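Side-chain contacts in periplasmic binding protein (Agrobacterium tumefaciens str. B6, PDB 5L9G), which binds the opine mannopine and, as a periplasmic solute-binding protein, probably hands it to an ABC transporter for uptake: residues A165-A169 against L170-R174; A189-A192 against K193-L197; A337-N340 against V341-S344; I81-E84 against P85-K88. One frame throughout, in Å; residues are numbered along the deposited sequence.

Interaction 1: residues A165-A169 against L170-R174; sequences AAALA and LGTPR
A166 begins the contact with its backbone: A166 O takes the N-H of L170 at 3.1 Å, and the CG of L170 settles 3.4 Å from that same A166 O. Beyond, L170 packs on F180 and on A189 and K193 of helix 184-197. A167 comes next, and its oxygen gathers donors from the departing chain. T172 OG1 gives A167 O a hydrogen bond of 2.9 Å, coming in well above the carbonyl plane (56°); T172 N and L170 N add weak bonds to it. A chi1 of -54° sets the hydroxyl of T172 beside its own backbone N, which lets both groups turn to the one oxygen. L168 works at two ends. L168 O accepts from G171 N at 3.0 Å and also from a water that donates to T172 O, so the water bridges the last helical turn and the chain leaving it. The methyl CD2 of L168 meanwhile lies 3.5 Å from T172 O and 3.7 Å from CG of R174, the side chains of L168 and R174 slanting across each other; the guanidinium of R174 continues to a salt bridge with D246. A169, last in the helix, turns its methyl to K193 and F144. G171 then breaks the helical path with a phi of 101°, and the two bonds from G171 N and T172 N back into the last turn make this C-terminal end of helix 162-169 a Schellman motif.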
loop_
_atom_site.group_PDB
_atom_site.type_symbol
_atom_site.label_atom_id
_atom_site.label_comp_id
_atom_site.label_asym_id
_atom_site.label_seq_id
_atom_site.Cartn_x
_atom_site.Cartn_y
_atom_site.Cartn_z
ATOM N N ALA A 165 10.293 -2.395 8.797
ATOM C CA ALA A 165 9.911 -3.479 9.722
ATOM C C ALA A 165 11.163 -3.984 10.447
ATOM O O ALA A 165 11.136 -4.145 11.657
ATOM C CB ALA A 165 9.237 -4.625 8.961
ATOM N N ALA A 166 12.267 -4.170 9.707
ATOM C CA ALA A 166 13.544 -4.615 10.256
ATOM C C ALA A 166 14.115 -3.579 11.233
ATOM O O ALA A 166 14.576 -3.972 12.310
ATOM C CB ALA A 166 14.528 -4.900 9.141
ATOM N N ALA A 167 14.032 -2.266 10.889
ATOM C CA ALA A 167 14.491 -1.173 11.769
ATOM C C ALA A 167 13.713 -1.238 13.098
ATOM O O ALA A 167 14.335 -1.229 14.154
ATOM C CB ALA A 167 14.284 0.176 11.101
ATOM N N LEU A 168 12.366 -1.428 13.026
ATOM C CA LEU A 168 11.510 -1.579 14.210
ATOM C C LEU A 168 11.889 -2.813 15.036
ATOM O O LEU A 168 11.992 -2.702 16.251
ATOM C CB LEU A 168 10.018 -1.636 13.813
ATOM C CG LEU A 168 9.417 -0.321 13.353
ATOM C CD1 LEU A 168 8.103 -0.556 12.660
ATOM C CD2 LEU A 168 9.274 0.671 14.532
ATOM N N ALA A 169 12.128 -3.971 14.381
ATOM C CA ALA A 169 12.544 -5.216 15.056
ATOM C C ALA A 169 13.831 -5.041 15.856
ATOM O O ALA A 169 13.989 -5.691 16.887
ATOM C CB ALA A 169 12.743 -6.319 14.044
ATOM N N LEU A 170 14.753 -4.180 15.360
ATOM C CA LEU A 170 16.040 -3.865 15.988
ATOM C C LEU A 170 15.890 -3.000 17.261
ATOM O O LEU A 170 16.874 -2.766 17.957
ATOM C CB LEU A 170 16.968 -3.182 14.961
ATOM C CG LEU A 170 17.553 -4.081 13.850
ATOM C CD1 LEU A 170 18.184 -3.241 12.758
ATOM C CD2 LEU A 170 18.607 -5.055 14.416
ATOM N N GLY A 171 14.668 -2.553 17.546
ATOM C CA GLY A 171 14.351 -1.761 18.731
ATOM C C GLY A 171 14.216 -0.273 18.488
ATOM O O GLY A 171 14.087 0.492 19.445
ATOM N N THR A 172 14.236 0.158 17.212
ATOM C CA THR A 172 14.117 1.574 16.872
ATOM C C THR A 172 12.720 2.065 17.260
ATOM O O THR A 172 11.749 1.475 16.814
ATOM C CB THR A 172 14.368 1.794 15.363
ATOM O OG1 THR A 172 15.626 1.219 15.011
ATOM C CG2 THR A 172 14.348 3.265 14.977
ATOM N N PRO A 173 12.587 3.159 18.043
ATOM C CA PRO A 173 11.232 3.672 18.345
ATOM C C PRO A 173 10.513 4.080 17.042
ATOM O O PRO A 173 11.172 4.507 16.082
ATOM C CB PRO A 173 11.498 4.873 19.264
ATOM C CG PRO A 173 12.909 4.691 19.758
ATOM C CD PRO A 173 13.634 4.005 18.653
ATOM N N ARG A 174 9.177 3.892 16.984
ATOM C CA ARG A 174 8.374 4.215 15.796
ATOM C C ARG A 174 8.621 5.616 15.250
ATOM O O ARG A 174 8.644 5.798 14.036
ATOM C CB ARG A 174 6.876 4.019 16.070
ATOM C CG ARG A 174 6.468 2.561 16.060
ATOM C CD ARG A 174 4.972 2.394 16.169
ATOM N NE ARG A 174 4.434 2.755 17.487
ATOM C CZ ARG A 174 4.128 1.882 18.444
ATOM N NH1 ARG A 174 4.354 0.585 18.267
ATOM N NH2 ARG A 174 3.595 2.298 19.584
HETATM O O HOH W 1 10.586 -0.725 17.933
#

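Interaction 2: residues A189-A192 against K193-L197; sequences AAIA and KLTEL
The flat peptide group of I191 is approached by T195 in two ways: T195 OG1 stands above the carbonyl plane, 39° out of it, while T195 N comes in at a smaller tilt. This is the familiar helical back-bond of a threonine hydroxyl to the carbonyl four residues earlier, here near the C-terminal end of helix 184-197. The hydroxyl lies 2.8 Å from I191 O and the amide N of T195 lies 2.9 Å from I191 O, so one oxygen is held by two donors from a single residue. With chi1 at -59°, OG1 sits beside the backbone N of T195, and that brings the hydroxyl to the acceptor its own amide already uses. The other flat group is the carboxylate of E196, met on the syn side of OE2 by K193 NZ at 3.3 Å in a salt bridge, with the ammonium somewhat out of the carboxylate plane. K193 bends at chi2 (64°) on its way there, and its side chain also packs on F144. The regular helical bonds continue: K193 N to A189 O at 2.9 Å, L194 N to A190 O and E196 N to A192 O. On the buried side L194 meets F144, I163 and Y338, and I191 meets W333 and A337. Between these two, methyl touches methyl at a slant, I191 CD1 lying 4.1 Å from L194 CD1.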
loop_
_atom_site.group_PDB
_atom_site.type_symbol
_atom_site.label_atom_id
_atom_site.label_comp_id
_atom_site.label_asym_id
_atom_site.label_seq_id
_atom_site.Cartn_x
_atom_site.Cartn_y
_atom_site.Cartn_z
ATOM N N ALA A 189 22.281 -2.430 8.859
ATOM C CA ALA A 189 21.815 -3.228 9.997
ATOM C C ALA A 189 20.395 -3.772 9.720
ATOM O O ALA A 189 20.082 -4.907 10.086
ATOM C CB ALA A 189 21.812 -2.384 11.260
ATOM N N ALA A 190 19.546 -2.959 9.067
ATOM C CA ALA A 190 18.170 -3.324 8.726
ATOM C C ALA A 190 18.178 -4.486 7.718
ATOM O O ALA A 190 17.451 -5.462 7.898
ATOM C CB ALA A 190 17.434 -2.114 8.166
ATOM N N ILE A 191 19.079 -4.427 6.718
ATOM C CA ILE A 191 19.249 -5.490 5.719
ATOM C C ILE A 191 19.815 -6.758 6.381
ATOM O O ILE A 191 19.349 -7.858 6.066
ATOM C CB ILE A 191 20.061 -4.967 4.497
ATOM C CG1 ILE A 191 19.154 -4.105 3.581
ATOM C CG2 ILE A 191 20.781 -6.083 3.701
ATOM C CD1 ILE A 191 18.014 -4.843 2.804
ATOM N N ALA A 192 20.751 -6.591 7.353
ATOM C CA ALA A 192 21.329 -7.707 8.111
ATOM C C ALA A 192 20.237 -8.433 8.921
ATOM O O ALA A 192 20.238 -9.664 8.997
ATOM C CB ALA A 192 22.431 -7.209 9.032
ATOM N N LYS A 193 19.297 -7.665 9.498
ATOM C CA LYS A 193 18.167 -8.193 10.272
ATOM C C LYS A 193 17.223 -8.999 9.372
ATOM O O LYS A 193 16.763 -10.067 9.777
ATOM C CB LYS A 193 17.426 -7.051 11.002
ATOM C CG LYS A 193 16.361 -7.502 11.996
ATOM C CD LYS A 193 16.947 -8.281 13.165
ATOM C CE LYS A 193 15.917 -8.653 14.200
ATOM N NZ LYS A 193 16.538 -9.379 15.343
ATOM N N LEU A 194 16.947 -8.495 8.157
ATOM C CA LEU A 194 16.095 -9.186 7.186
ATOM C C LEU A 194 16.776 -10.480 6.717
ATOM O O LEU A 194 16.103 -11.502 6.548
ATOM C CB LEU A 194 15.766 -8.281 5.988
ATOM C CG LEU A 194 14.738 -7.158 6.201
ATOM C CD1 LEU A 194 14.839 -6.103 5.099
ATOM C CD2 LEU A 194 13.313 -7.699 6.290
ATOM N N THR A 195 18.115 -10.439 6.530
ATOM C CA THR A 195 18.933 -11.591 6.146
ATOM C C THR A 195 18.832 -12.684 7.213
ATOM O O THR A 195 18.667 -13.851 6.875
ATOM C CB THR A 195 20.381 -11.138 5.848
ATOM O OG1 THR A 195 20.351 -10.176 4.793
ATOM C CG2 THR A 195 21.302 -12.293 5.462
ATOM N N GLU A 196 18.898 -12.293 8.493
ATOM C CA GLU A 196 18.786 -13.185 9.651
ATOM C C GLU A 196 17.408 -13.898 9.650
ATOM O O GLU A 196 17.329 -15.092 9.958
ATOM C CB GLU A 196 18.956 -12.357 10.934
ATOM C CG GLU A 196 19.028 -13.141 12.230
ATOM C CD GLU A 196 18.946 -12.232 13.444
ATOM O OE1 GLU A 196 19.974 -11.600 13.779
ATOM O OE2 GLU A 196 17.839 -12.098 14.015
ATOM N N LEU A 197 16.338 -13.158 9.315
ATOM C CA LEU A 197 14.978 -13.707 9.298
ATOM C C LEU A 197 14.706 -14.573 8.067
ATOM O O LEU A 197 13.953 -15.546 8.173
ATOM C CB LEU A 197 13.937 -12.577 9.387
ATOM C CG LEU A 197 12.446 -13.013 9.497
ATOM C CD1 LEU A 197 12.139 -13.663 10.863
ATOM C CD2 LEU A 197 11.505 -11.856 9.225
#

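Interaction 3: residues A337-N340 against V341-S344; sequences AYDN and VRLS
R342 folds back along the C-terminal helix 324-343 to meet Y338 and D339, one helical turn earlier, in a salt bridge of i to i+3 spacing beside an arginine-tyrosine contact. Its CB stands 4.0 Å from both Y338 O and D339 O, and CG drops to 3.4 Å from Y338 O, the oxygen that also accepts the backbone N-H of R342. CD lies over one face of the Y338 ring, 4.0 Å from CE2 of Y338. There the chain bends, chi3 -46°, and carries the guanidinium round toward the aspartate. NH1 comes 3.3 Å from CD2 of Y338, which lies at the guanidinium edge; the two planes are 58° apart, so the groups are not stacked. NH2 gives D339 OD1 a hydrogen bond of 3.0 Å on the anti side of the carboxylate, and NH1 adds a weak one. A water joins the same two groups, donating to D339 OD1 and accepting from R342 NH1, so OD1 has two good donors and a weak third. The carboxylate would be expected to stay ionised beside this positive charge. The phenol of Y338 is tied to another part of the chain, its OH bonded to W156 O, while V341 packs on L194, T195 and W204. Near the chain's C-terminus, S344 OG turns back to V341 O at 2.7 Å.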
loop_
_atom_site.group_PDB
_atom_site.type_symbol
_atom_site.label_atom_id
_atom_site.label_comp_id
_atom_site.label_asym_id
_atom_site.label_seq_id
_atom_site.Cartn_x
_atom_site.Cartn_y
_atom_site.Cartn_z
ATOM N N ALA A 337 19.284 -4.281 -2.560
ATOM C CA ALA A 337 19.634 -4.977 -1.325
ATOM C C ALA A 337 18.549 -5.987 -0.896
ATOM O O ALA A 337 18.873 -7.103 -0.479
ATOM C CB ALA A 337 19.902 -3.972 -0.218
ATOM N N TYR A 338 17.262 -5.607 -1.033
ATOM C CA TYR A 338 16.151 -6.490 -0.659
ATOM C C TYR A 338 16.023 -7.664 -1.651
ATOM O O TYR A 338 15.798 -8.790 -1.212
ATOM C CB TYR A 338 14.859 -5.697 -0.496
ATOM C CG TYR A 338 13.727 -6.453 0.172
ATOM C CD1 TYR A 338 13.887 -7.015 1.439
ATOM C CD2 TYR A 338 12.473 -6.536 -0.425
ATOM C CE1 TYR A 338 12.839 -7.684 2.073
ATOM C CE2 TYR A 338 11.414 -7.194 0.202
ATOM C CZ TYR A 338 11.598 -7.754 1.458
ATOM O OH TYR A 338 10.544 -8.373 2.086
ATOM N N ASP A 339 16.299 -7.430 -2.955
ATOM C CA ASP A 339 16.353 -8.490 -3.976
ATOM C C ASP A 339 17.355 -9.559 -3.503
ATOM O O ASP A 339 17.058 -10.742 -3.579
ATOM C CB ASP A 339 16.828 -7.940 -5.352
ATOM C CG ASP A 339 15.792 -7.266 -6.242
ATOM O OD1 ASP A 339 14.580 -7.314 -5.898
ATOM O OD2 ASP A 339 16.193 -6.684 -7.281
ATOM N N ASN A 340 18.525 -9.134 -2.984
ATOM C CA ASN A 340 19.566 -10.041 -2.505
ATOM C C ASN A 340 19.156 -10.835 -1.273
ATOM O O ASN A 340 19.472 -12.020 -1.193
ATOM C CB ASN A 340 20.879 -9.315 -2.299
ATOM C CG ASN A 340 21.609 -9.172 -3.602
ATOM O OD1 ASN A 340 21.392 -8.224 -4.366
ATOM N ND2 ASN A 340 22.370 -10.194 -3.953
ATOM N N VAL A 341 18.423 -10.209 -0.337
ATOM C CA VAL A 341 17.893 -10.894 0.846
ATOM C C VAL A 341 16.985 -12.070 0.407
ATOM O O VAL A 341 17.125 -13.176 0.929
ATOM C CB VAL A 341 17.151 -9.903 1.798
ATOM C CG1 VAL A 341 16.302 -10.640 2.831
ATOM C CG2 VAL A 341 18.146 -8.971 2.492
ATOM N N ARG A 342 16.075 -11.833 -0.546
ATOM C CA ARG A 342 15.135 -12.871 -0.979
ATOM C C ARG A 342 15.800 -13.924 -1.851
ATOM O O ARG A 342 15.363 -15.073 -1.861
ATOM C CB ARG A 342 13.923 -12.270 -1.702
ATOM C CG ARG A 342 13.297 -11.073 -0.984
ATOM C CD ARG A 342 12.008 -10.633 -1.658
ATOM N NE ARG A 342 12.131 -10.550 -3.115
ATOM C CZ ARG A 342 12.579 -9.488 -3.771
ATOM N NH1 ARG A 342 12.950 -8.398 -3.111
ATOM N NH2 ARG A 342 12.655 -9.504 -5.092
ATOM N N LEU A 343 16.860 -13.522 -2.581
ATOM C CA LEU A 343 17.638 -14.382 -3.474
ATOM C C LEU A 343 18.645 -15.197 -2.649
ATOM O O LEU A 343 19.227 -16.146 -3.174
ATOM C CB LEU A 343 18.387 -13.499 -4.498
ATOM C CG LEU A 343 18.155 -13.735 -6.000
ATOM C CD1 LEU A 343 16.732 -13.354 -6.433
ATOM C CD2 LEU A 343 19.144 -12.926 -6.814
ATOM N N SER A 344 18.857 -14.832 -1.358
ATOM C CA SER A 344 19.794 -15.560 -0.493
ATOM C C SER A 344 19.265 -16.955 -0.144
ATOM O O SER A 344 20.063 -17.874 0.052
ATOM C CB SER A 344 20.119 -14.764 0.773
ATOM O OG SER A 344 19.087 -14.793 1.750
HETATM O O HOH W 2 13.397 -5.741 -3.879
#

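Interaction 4: residues I81-E84 against P85-K88; sequences IADE and PQAK. With MO0 (mannopine), chain C.
D83 and Q86 meet where the loop after strand 76-80 enters helix 84-89, at the wall of the mannopine pocket. The carboxylate of D83 is shared between ligand and helix: OD2 accepts the hydroxyl OAB of mannopine at 2.9 Å, while OD1 accepts NE2 of Q86, also at 2.9 Å. The amide reaches OD1 on its anti side, 26° out of the carboxylate plane, with the two side chains lying alongside and pointing the same way. Q86 gets there from a chi1 of 66°, its CG between backbone N and carbonyl carbon, and from an extended chain beyond. In the backbone, A87 N bonds to D83 O at 3.0 Å, and a water spans A82 O and Q86 N. P85 brings no N-H to this first turn; its ring is crossed by the side chain of E84, whose OE2 lies 3.6 Å from CD of P85. One turn on, K88 NZ grips OE1 of E84 at 2.8 Å on the syn lone pair, a second water linking E84 OE2 with that ammonium; K88 NZ also pairs with D113. The chemistry implies two separate ties: the E84-K88 salt bridge spans the first turn of the helix, whereas Q86 acts as a second-shell donor that would hold the carboxylate of D83 turned toward the hydroxyl at the ligand's sugar-derived end.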
loop_
_atom_site.group_PDB
_atom_site.type_symbol
_atom_site.label_atom_id
_atom_site.label_comp_id
_atom_site.label_asym_id
_atom_site.label_seq_id
_atom_site.Cartn_x
_atom_site.Cartn_y
_atom_site.Cartn_z
ATOM N N ILE A 81 2.295 6.207 -2.483
ATOM C CA ILE A 81 2.891 7.542 -2.323
ATOM C C ILE A 81 4.429 7.511 -2.334
ATOM O O ILE A 81 5.051 8.488 -2.766
ATOM C CB ILE A 81 2.330 8.259 -1.054
ATOM C CG1 ILE A 81 2.629 9.782 -1.071
ATOM C CG2 ILE A 81 2.798 7.573 0.253
ATOM C CD1 ILE A 81 1.951 10.636 0.034
ATOM N N ALA A 82 5.035 6.426 -1.812
ATOM C CA ALA A 82 6.494 6.316 -1.718
ATOM C C ALA A 82 7.156 5.874 -3.024
ATOM O O ALA A 82 8.380 5.941 -3.117
ATOM C CB ALA A 82 6.897 5.425 -0.545
ATOM N N ASP A 83 6.362 5.438 -4.043
ATOM C CA ASP A 83 6.924 5.133 -5.369
ATOM C C ASP A 83 6.844 6.368 -6.266
ATOM O O ASP A 83 7.519 6.416 -7.295
ATOM C CB ASP A 83 6.182 3.958 -6.049
ATOM C CG ASP A 83 6.727 2.599 -5.666
ATOM O OD1 ASP A 83 7.930 2.513 -5.321
ATOM O OD2 ASP A 83 5.960 1.624 -5.722
ATOM N N GLU A 84 6.010 7.358 -5.885
ATOM C CA GLU A 84 5.821 8.590 -6.652
ATOM C C GLU A 84 7.153 9.352 -6.906
ATOM O O GLU A 84 7.395 9.705 -8.062
ATOM C CB GLU A 84 4.738 9.487 -6.010
ATOM C CG GLU A 84 4.426 10.749 -6.808
ATOM C CD GLU A 84 5.231 12.001 -6.489
ATOM O OE1 GLU A 84 5.159 12.936 -7.312
ATOM O OE2 GLU A 84 5.867 12.092 -5.413
ATOM N N PRO A 85 8.045 9.572 -5.908
ATOM C CA PRO A 85 9.294 10.299 -6.216
ATOM C C PRO A 85 10.175 9.627 -7.275
ATOM O O PRO A 85 10.589 10.306 -8.216
ATOM C CB PRO A 85 9.985 10.417 -4.855
ATOM C CG PRO A 85 8.878 10.270 -3.837
ATOM C CD PRO A 85 7.949 9.264 -4.461
ATOM N N GLN A 86 10.422 8.299 -7.163
ATOM C CA GLN A 86 11.263 7.594 -8.142
ATOM C C GLN A 86 10.596 7.473 -9.524
ATOM O O GLN A 86 11.303 7.543 -10.534
ATOM C CB GLN A 86 11.765 6.237 -7.616
ATOM C CG GLN A 86 10.704 5.153 -7.376
ATOM C CD GLN A 86 11.329 3.864 -6.896
ATOM O OE1 GLN A 86 12.453 3.494 -7.273
ATOM N NE2 GLN A 86 10.632 3.171 -6.022
ATOM N N ALA A 87 9.248 7.333 -9.570
ATOM C CA ALA A 87 8.505 7.278 -10.840
ATOM C C ALA A 87 8.582 8.637 -11.544
ATOM O O ALA A 87 8.864 8.688 -12.748
ATOM C CB ALA A 87 7.053 6.884 -10.594
ATOM N N LYS A 88 8.391 9.740 -10.783
ATOM C CA LYS A 88 8.479 11.112 -11.305
ATOM C C LYS A 88 9.898 11.422 -11.831
ATOM O O LYS A 88 10.035 12.028 -12.898
ATOM C CB LYS A 88 8.064 12.123 -10.213
ATOM C CG LYS A 88 8.055 13.584 -10.679
ATOM C CD LYS A 88 7.125 14.459 -9.843
ATOM C CE LYS A 88 7.632 14.796 -8.471
ATOM N NZ LYS A 88 6.542 15.344 -7.629
HETATM O OAB MO0 C . 3.170 1.759 -6.454
HETATM C CAF MO0 C . 2.972 0.496 -7.030
HETATM C CAG MO0 C . 2.472 -0.542 -6.041
HETATM O OAC MO0 C . 3.545 -1.159 -5.420
HETATM C CAH MO0 C . 1.417 -0.040 -5.085
HETATM O OAM MO0 C . 0.346 0.517 -5.754
HETATM C CAI MO0 C . 0.940 -1.052 -4.044
HETATM O OAD MO0 C . 0.338 -2.153 -4.653
HETATM C CAJ MO0 C . 0.076 -0.422 -2.989
HETATM O OAE MO0 C . 0.796 0.592 -2.347
HETATM C CAK MO0 C . -0.526 -1.410 -1.980
HETATM N N MO0 C . -1.972 -1.173 -1.884
HETATM C CA MO0 C . -2.604 -1.917 -0.767
HETATM C C MO0 C . -3.338 -3.124 -1.298
HETATM O O MO0 C . -3.221 -3.433 -2.502
HETATM C CB MO0 C . -3.513 -1.059 0.081
HETATM C CG MO0 C . -4.848 -0.786 -0.579
HETATM C CD MO0 C . -5.540 0.416 -0.037
HETATM O OE1 MO0 C . -6.565 0.214 0.896
HETATM N NE2 MO0 C . -5.268 1.579 -0.376
HETATM O OXT MO0 C . -4.021 -3.874 -0.530
HETATM O O HOH W 3 10.444 6.940 -4.590
HETATM O O HOH W 4 7.373 14.302 -5.057
#

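Interactions 1, 2 and 3 form one chain of packed helices: A166 and L170 pack against helix 184-197, whose I191, L194 and T195 in turn meet A337, Y338 and V341. Interaction 4 touches none of the three, its centre about 22 to 25 Å from theirs, yet it packs on an earlier part of helix 324-343, the helix that bears interaction 3. It is the buried contact, and it alone includes a residue that binds mannopine; the others mix buried apolar sides with exposed ones. Interactions 1 and 2 each use a threonine hydroxyl on a backbone oxygen, at a helix end and within a helix; salt bridges appear in 2, 3 and 4, in a buried setting in 4.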